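Local coordinates for PHOX (Pseudomonas fluorescens, PDB 4A9V), which hydrolyses phosphate monoesters as a beta-propeller alkaline phosphatase of the PhoX family, using a cofactor of iron and calcium, at residues S456-G460 against T461-G465; A406-E410 against D411-V415. All coordinates share one frame; numbering follows the deposited sequence.

Overall arrangement
Both interactions are local turn contacts within single loops on the same side of the chain's centre, in series along the chain: interaction 2 lies between strands 398-402 and 428-434, interaction 1 between strands 443-451 and 478-483. Their centres are 20 Å apart, and with nearest atoms about 9 Å apart they do not touch. Interaction 1 is the more superficial, one type II turn whose carbonyl is gripped by a threonine while a lysine chain lies over a histidine ring. Interaction 2 is partly buried: two type II turns in succession are tied by backbone bonds, and a buried glutamine lays its CB over the guanidinium face of a buried arginine. Neither reaches the annotated metal sites.

Interaction 1: S456-G460 against T461-G465; sequences SVHAG and TPKGG
His458, the first residue of a type II beta turn ending at Thr461, meets Lys463 with its ring and Thr461 with its carbonyl, in a surface loop of the propeller. CD of Lys463 stands 3.8 Å from the centroid of the His458 ring and only 8° off its normal, a CH-pi contact; CG1 of Val457 lies over the centre of the opposite face. Closer to the backbone, His458 CG meets Lys463 CB at 3.6 Å. The lysine chain is extended beyond CG, which brings its methylenes up past the ring. His458 NE2 is hydrogen-bonded to Asp502 OD1, which ties the far end of the ring to another part of the chain, and Tyr426 also touches this side chain.

Ala459 and Gly460 form the corners of the turn, Gly460 with a positive phi of 76°. The carbonyl of His458 closes it. It takes Thr461 N at 3.3 Å to His458 O, and Thr461 OG1 comes nearer, 2.8 Å from the same His458 O; both donors approach from one face of the carbonyl plane. Beyond the turn the chain winds into a short helical bend, where Gly464 N bonds to Thr461 O. With chi1 at 72°, the threonine hydroxyl sits between its own N and carbonyl carbon, where Lys463 N also gives Thr461 OG1 a weak bond of 3.3 Å.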
# COMPACT_ATOMS: atom_id res chain seq x y z
N SER A 456 0.61 28.93 4.14
CA SER A 456 -0.32 30.02 3.84
C SER A 456 -1.24 30.31 5.03
O SER A 456 -1.50 31.47 5.35
CB SER A 456 -1.15 29.68 2.60
OG SER A 456 -0.37 29.78 1.43
N VAL A 457 -1.64 29.25 5.72
CA VAL A 457 -2.62 29.35 6.79
C VAL A 457 -1.91 29.44 8.15
O VAL A 457 -2.40 30.10 9.07
CB VAL A 457 -3.56 28.14 6.76
CG1 VAL A 457 -4.49 28.15 7.97
CG2 VAL A 457 -4.36 28.11 5.46
N HIS A 458 -0.74 28.81 8.26
CA HIS A 458 -0.07 28.62 9.54
C HIS A 458 1.38 29.06 9.48
O HIS A 458 2.25 28.43 10.09
CB HIS A 458 -0.16 27.17 9.99
CG HIS A 458 -1.57 26.72 10.29
ND1 HIS A 458 -2.32 27.27 11.27
CD2 HIS A 458 -2.36 25.73 9.71
CE1 HIS A 458 -3.51 26.63 11.33
NE2 HIS A 458 -3.54 25.71 10.35
N ALA A 459 1.65 30.14 8.76
CA ALA A 459 3.02 30.64 8.62
C ALA A 459 3.70 30.78 9.98
O ALA A 459 3.13 31.35 10.91
CB ALA A 459 3.01 31.98 7.90
N GLY A 460 4.96 30.37 10.05
CA GLY A 460 5.81 30.64 11.21
C GLY A 460 5.51 29.77 12.42
O GLY A 460 5.95 30.08 13.53
N THR A 461 4.72 28.72 12.21
CA THR A 461 4.41 27.74 13.26
C THR A 461 4.73 26.33 12.76
O THR A 461 4.87 26.12 11.55
CB THR A 461 2.91 27.79 13.65
OG1 THR A 461 2.12 27.22 12.60
CG2 THR A 461 2.46 29.22 13.93
N PRO A 462 4.71 25.34 13.66
CA PRO A 462 4.97 23.98 13.19
C PRO A 462 3.97 23.49 12.13
O PRO A 462 4.36 22.73 11.25
CB PRO A 462 4.88 23.15 14.47
CG PRO A 462 5.35 24.10 15.53
CD PRO A 462 4.79 25.44 15.12
N LYS A 463 2.74 23.98 12.17
CA LYS A 463 1.72 23.60 11.19
C LYS A 463 2.00 24.20 9.81
O LYS A 463 1.41 23.77 8.83
CB LYS A 463 0.34 24.06 11.67
CG LYS A 463 -0.30 23.14 12.70
CD LYS A 463 -1.71 23.61 13.03
CE LYS A 463 -2.19 23.06 14.36
NZ LYS A 463 -3.53 23.61 14.71
N GLY A 464 2.98 25.09 9.73
CA GLY A 464 3.42 25.61 8.43
C GLY A 464 4.35 24.69 7.66
O GLY A 464 4.66 24.94 6.50
N GLY A 465 4.83 23.64 8.32
CA GLY A 465 5.70 22.66 7.68
C GLY A 465 7.17 23.06 7.72
O GLY A 465 7.54 24.14 8.19

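Interaction 2: A406-E410 against D411-V415; sequences AKRGE and DGQPV
A local, partly buried contact within the loop between strands 398-402 and 428-434 brings Arg408 and Gly409 against Gln413, Pro414 and Val415. Gly409 N bonds to Gln413 O at 2.7 Å. Beyond this bond the chain turns back on itself, and Gln413 N reaches Glu410 O at 2.9 Å.

Two type II beta turns in succession, Lys407 to Glu410 and Glu410 to Gln413, shape the bend and share Glu410. Each has a glycine at its third position, Gly409 and Gly412, with phi near 100°.

At chi1 179° Arg408 sends CG away from its own nitrogen, and bends at chi2 and chi3 then bring the guanidinium round to Pro414 on the returning limb. Arg408 NH1 lies 2.8 Å from Pro414 O, a bent hydrogen bond whose donor stands above the carbonyl plane. Gln413 CB covers one guanidinium face, off toward the rim, while Arg408 CD passes 3.3 Å from Gln413 O. Asp384 makes a salt bridge to Arg408 NE, and Arg382 O accepts from NH2, so all three guanidinium nitrogens are engaged. At the other end of Gln413, OE1 accepts from Asn405 ND2, and Gln413 NE2 lies 3.9 Å from Lys407 CB. Val415 CG2 packs against both Gly409 CA and Arg408 CG.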
# COMPACT_ATOMS: atom_id res chain seq x y z
N ALA A 406 -3.86 12.40 14.08
CA ALA A 406 -4.63 13.35 14.86
C ALA A 406 -4.50 13.09 16.36
O ALA A 406 -4.81 13.98 17.17
CB ALA A 406 -6.09 13.30 14.43
N LYS A 407 -4.08 11.89 16.74
CA LYS A 407 -4.00 11.55 18.16
C LYS A 407 -2.60 11.72 18.75
O LYS A 407 -2.40 11.52 19.94
CB LYS A 407 -4.48 10.12 18.40
CG LYS A 407 -5.95 9.87 18.08
CD LYS A 407 -6.26 8.39 18.18
CE LYS A 407 -7.75 8.12 18.32
NZ LYS A 407 -8.01 6.75 18.85
N ARG A 408 -1.63 12.15 17.94
CA ARG A 408 -0.31 12.42 18.49
C ARG A 408 -0.40 13.47 19.60
O ARG A 408 -1.10 14.47 19.46
CB ARG A 408 0.65 12.88 17.39
CG ARG A 408 2.06 13.21 17.85
CD ARG A 408 2.79 12.05 18.51
NE ARG A 408 2.86 10.88 17.63
CZ ARG A 408 3.49 9.75 17.93
NH1 ARG A 408 4.02 9.57 19.13
NH2 ARG A 408 3.53 8.76 17.05
N GLY A 409 0.25 13.19 20.72
CA GLY A 409 0.15 14.04 21.90
C GLY A 409 -0.75 13.49 22.99
O GLY A 409 -0.65 13.90 24.14
N GLU A 410 -1.68 12.62 22.62
CA GLU A 410 -2.52 11.97 23.62
C GLU A 410 -1.65 11.04 24.47
O GLU A 410 -0.56 10.65 24.07
CB GLU A 410 -3.68 11.23 22.96
CG GLU A 410 -4.65 12.17 22.26
CD GLU A 410 -5.80 11.46 21.58
OE1 GLU A 410 -6.09 10.29 21.93
OE2 GLU A 410 -6.53 12.14 20.83
N ASP A 411 -2.12 10.76 25.68
CA ASP A 411 -1.39 9.86 26.56
C ASP A 411 -1.03 8.58 25.83
O ASP A 411 -1.89 7.92 25.24
CB ASP A 411 -2.24 9.54 27.80
CG ASP A 411 -2.16 10.63 28.85
OD1 ASP A 411 -1.59 11.70 28.57
OD2 ASP A 411 -2.79 10.47 29.92
N GLY A 412 0.25 8.22 25.88
CA GLY A 412 0.74 7.02 25.22
C GLY A 412 1.35 7.28 23.85
O GLY A 412 2.00 6.40 23.29
N GLN A 413 1.11 8.47 23.29
CA GLN A 413 1.68 8.86 22.00
C GLN A 413 2.37 10.22 22.13
O GLN A 413 1.92 11.23 21.60
CB GLN A 413 0.60 8.91 20.91
CG GLN A 413 -0.05 7.56 20.67
CD GLN A 413 -0.88 7.52 19.40
OE1 GLN A 413 -0.36 7.72 18.31
NE2 GLN A 413 -2.15 7.18 19.54
N PRO A 414 3.50 10.24 22.84
CA PRO A 414 4.18 11.50 23.11
C PRO A 414 4.72 12.13 21.83
O PRO A 414 5.19 11.44 20.93
CB PRO A 414 5.32 11.10 24.05
CG PRO A 414 5.53 9.65 23.81
CD PRO A 414 4.18 9.09 23.46
N VAL A 415 4.80 13.46 21.85
CA VAL A 415 5.43 14.21 20.77
C VAL A 415 6.93 14.10 20.92
O VAL A 415 7.48 14.30 22.01
CB VAL A 415 5.01 15.68 20.85
CG1 VAL A 415 5.75 16.51 19.82
CG2 VAL A 415 3.50 15.82 20.68